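Local coordinates for protein putative transcriptional regulator (Shigella flexneri 2a str. 2457T, PDB 3C8G) that probably catalyses, as fumarase E, the addition of water to fumarate to give malate, at residues B[123-128]-B[160-165]. Numbering follows the deposited sequence.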
ATOM      1  N   ASN B 123      19.600  -0.672 -16.767  1.00 56.35           N
ATOM      2  CA  ASN B 123      19.772   0.535 -17.589  1.00 56.51           C
ATOM      3  C   ASN B 123      20.900   1.425 -17.092  1.00 56.71           C
ATOM      4  O   ASN B 123      21.569   2.100 -17.875  1.00 56.66           O
ATOM      5  CB  ASN B 123      18.508   1.390 -17.598  1.00 56.77           C
ATOM      6  CG  ASN B 123      17.388   0.776 -18.378  1.00 57.04           C
ATOM      7  OD1 ASN B 123      17.401   0.766 -19.604  1.00 59.50           O
ATOM      8  ND2 ASN B 123      16.384   0.296 -17.675  1.00 57.44           N
ATOM      9  N   SER B 124      21.095   1.453 -15.780  1.00 56.53           N
ATOM     10  CA  SER B 124      22.161   2.275 -15.219  1.00 56.53           C
ATOM     11  C   SER B 124      23.529   1.696 -15.555  1.00 56.14           C
ATOM     12  O   SER B 124      24.529   2.400 -15.530  1.00 56.82           O
ATOM     13  CB  SER B 124      21.980   2.486 -13.719  1.00 56.00           C
ATOM     14  OG  SER B 124      21.978   1.253 -13.037  1.00 57.55           O
ATOM     15  N   ILE B 125      23.564   0.424 -15.922  1.00 55.88           N
ATOM     16  CA  ILE B 125      24.792  -0.170 -16.446  1.00 55.58           C
ATOM     17  C   ILE B 125      24.905   0.061 -17.960  1.00 55.67           C
ATOM     18  O   ILE B 125      25.904   0.557 -18.447  1.00 55.49           O
ATOM     19  CB  ILE B 125      24.865  -1.680 -16.098  1.00 55.02           C
ATOM     20  CG1 ILE B 125      25.107  -1.852 -14.616  1.00 54.30           C
ATOM     21  CG2 ILE B 125      25.944  -2.365 -16.875  1.00 54.01           C
ATOM     22  CD1 ILE B 125      24.944  -3.263 -14.191  1.00 57.77           C
ATOM     23  N   THR B 126      23.847  -0.299 -18.672  1.00 56.53           N
ATOM     24  CA  THR B 126      23.736  -0.211 -20.140  1.00 57.36           C
ATOM     25  C   THR B 126      23.865   1.197 -20.756  1.00 56.58           C
ATOM     26  O   THR B 126      24.353   1.355 -21.886  1.00 55.58           O
ATOM     27  CB  THR B 126      22.398  -0.893 -20.553  1.00 57.88           C
ATOM     28  OG1 THR B 126      22.683  -2.232 -20.975  1.00 60.00           O
ATOM     29  CG2 THR B 126      21.653  -0.149 -21.652  1.00 60.01           C
ATOM     30  N   ARG B 127      23.443   2.201 -19.986  1.00 56.88           N
ATOM     31  CA  ARG B 127      23.393   3.611 -20.418  1.00 57.29           C
ATOM     32  C   ARG B 127      24.724   4.286 -20.336  1.00 56.56           C
ATOM     33  O   ARG B 127      24.941   5.298 -20.996  1.00 55.86           O
ATOM     34  CB  ARG B 127      22.416   4.415 -19.558  1.00 57.83           C
ATOM     35  CG  ARG B 127      21.008   4.279 -19.959  1.00 59.04           C
ATOM     36  CD  ARG B 127      20.204   5.223 -19.120  1.00 64.19           C
ATOM     37  NE  ARG B 127      18.791   5.146 -19.467  1.00 68.37           N
ATOM     38  CZ  ARG B 127      17.879   6.006 -19.040  1.00 70.61           C
ATOM     39  NH1 ARG B 127      16.609   5.871 -19.411  1.00 71.72           N
ATOM     40  NH2 ARG B 127      18.244   7.000 -18.237  1.00 72.44           N
ATOM     41  N   ASN B 128      25.568   3.746 -19.449  1.00 56.87           N
ATOM     42  CA  ASN B 128      26.992   4.027 -19.380  1.00 56.70           C
ATOM     43  C   ASN B 128      27.708   3.289 -20.518  1.00 57.06           C
ATOM     44  O   ASN B 128      28.415   2.299 -20.295  1.00 57.34           O
ATOM     45  CB  ASN B 128      27.539   3.578 -18.029  1.00 56.49           C
ATOM     46  CG  ASN B 128      28.916   4.175 -17.705  1.00 56.13           C
ATOM     47  OD1 ASN B 128      29.821   4.234 -18.537  1.00 57.90           O
ATOM     48  ND2 ASN B 128      29.065   4.606 -16.486  1.00 54.82           N
ATOM     49  N   THR B 160      27.902  -2.535  -8.531  1.00 58.46           N
ATOM     50  CA  THR B 160      28.042  -1.534  -7.488  1.00 58.59           C
ATOM     51  C   THR B 160      27.647  -0.170  -8.021  1.00 59.80           C
ATOM     52  O   THR B 160      26.816   0.517  -7.420  1.00 60.16           O
ATOM     53  CB  THR B 160      29.419  -1.526  -6.893  1.00 58.03           C
ATOM     54  OG1 THR B 160      29.631  -2.804  -6.300  1.00 57.34           O
ATOM     55  CG2 THR B 160      29.524  -0.473  -5.834  1.00 55.86           C
ATOM     56  N   LEU B 161      28.196   0.208  -9.167  1.00 60.97           N
ATOM     57  CA  LEU B 161      27.748   1.440  -9.841  1.00 61.13           C
ATOM     58  C   LEU B 161      26.218   1.503  -9.916  1.00 60.92           C
ATOM     59  O   LEU B 161      25.621   2.556  -9.641  1.00 60.63           O
ATOM     60  CB  LEU B 161      28.394   1.564 -11.228  1.00 61.44           C
ATOM     61  CG  LEU B 161      28.396   2.840 -12.101  1.00 61.76           C
ATOM     62  CD1 LEU B 161      27.166   2.897 -13.055  1.00 63.92           C
ATOM     63  CD2 LEU B 161      28.572   4.138 -11.283  1.00 62.63           C
ATOM     64  N   ALA B 162      25.584   0.375 -10.245  1.00 61.02           N
ATOM     65  CA  ALA B 162      24.118   0.350 -10.432  1.00 61.52           C
ATOM     66  C   ALA B 162      23.318   0.627  -9.150  1.00 61.47           C
ATOM     67  O   ALA B 162      22.307   1.330  -9.200  1.00 61.41           O
ATOM     68  CB  ALA B 162      23.658  -0.950 -11.061  1.00 61.43           C
ATOM     69  N   VAL B 163      23.746   0.081  -8.011  1.00 61.00           N
ATOM     70  CA  VAL B 163      22.959   0.352  -6.820  1.00 61.43           C
ATOM     71  C   VAL B 163      23.213   1.788  -6.373  1.00 61.93           C
ATOM     72  O   VAL B 163      22.292   2.530  -6.017  1.00 62.29           O
ATOM     73  CB  VAL B 163      23.078  -0.727  -5.678  1.00 60.95           C
ATOM     74  CG1 VAL B 163      23.653  -2.022  -6.199  1.00 60.68           C
ATOM     75  CG2 VAL B 163      23.831  -0.230  -4.517  1.00 59.61           C
ATOM     76  N   THR B 164      24.473   2.169  -6.454  1.00 62.46           N
ATOM     77  CA  THR B 164      24.946   3.468  -6.061  1.00 63.34           C
ATOM     78  C   THR B 164      24.242   4.589  -6.855  1.00 64.05           C
ATOM     79  O   THR B 164      23.930   5.642  -6.287  1.00 63.84           O
ATOM     80  CB  THR B 164      26.485   3.481  -6.204  1.00 63.24           C
ATOM     81  OG1 THR B 164      27.090   4.108  -5.066  1.00 66.00           O
ATOM     82  CG2 THR B 164      26.955   4.109  -7.498  1.00 62.93           C
ATOM     83  N   THR B 165      23.960   4.345  -8.144  1.00 64.44           N
ATOM     84  CA  THR B 165      23.286   5.348  -8.977  1.00 65.16           C
ATOM     85  C   THR B 165      21.763   5.324  -8.780  1.00 64.84           C
ATOM     86  O   THR B 165      21.091   6.344  -8.940  1.00 64.33           O
ATOM     87  CB  THR B 165      23.695   5.281 -10.492  1.00 64.90           C
ATOM     88  OG1 THR B 165      23.228   4.070 -11.051  1.00 67.30           O
ATOM     89  CG2 THR B 165      25.203   5.294 -10.665  1.00 65.61           C
TER
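The carbonyl oxygen of L161, whose side chain lies against S124, accepts two bonds from T165: T165 N is 2.9 Å and T165 OG1 3.2 Å from L161 O, and they come from opposite faces of the carbonyl plane. The hydroxyl comes to the carbonyl at an angle, C=O...OG1 132°, with OG1 tilted 31° from the carbonyl plane. T165 OG1 sits between its own backbone N and carbonyl carbon (chi1 67°), a torsion that turns it back over the preceding helical turn. The same hydroxyl oxygen faces the other helix, where S124 CB lies 3.3 Å from T165 OG1, while the two hydroxyl oxygens, S124 OG and T165 OG1, stay 3.7 Å apart and form no bond.

S124 and A162 have the closest CA pair across the contact, near enough for the small side chains to meet directly. S124 OG lies 3.4 Å from A162 CB, an oxygen-on-methyl contact; its hydrogen bonding is met elsewhere in the structure. The next residue, I125, brings CG1 to 3.9 Å from A162 CB, the apolar part of the interface. Further along, L161 CD1 rests 3.7 Å from S124 O, and the amide nitrogen of N128 is only loosely near that methyl. N128 has its polar work elsewhere, OD1 accepting from L131 N as the N-cap of helix 129-134.

D90 of helix 85-103 accepts bonds from the backbone N of both N123 and S124, while F94 of the same helix packs on A162. Helix 85-103 thus contacts both partners and ties helix 123-126 to helix 158-166 within this all-helical MtlR/FumE fold. With no hydrogen bond between the segments, their association rests on van der Waals contacts, the close ones around S124 and A162 and wider ones from I125 and L161, the threonine hydroxyl being committed to its own helix.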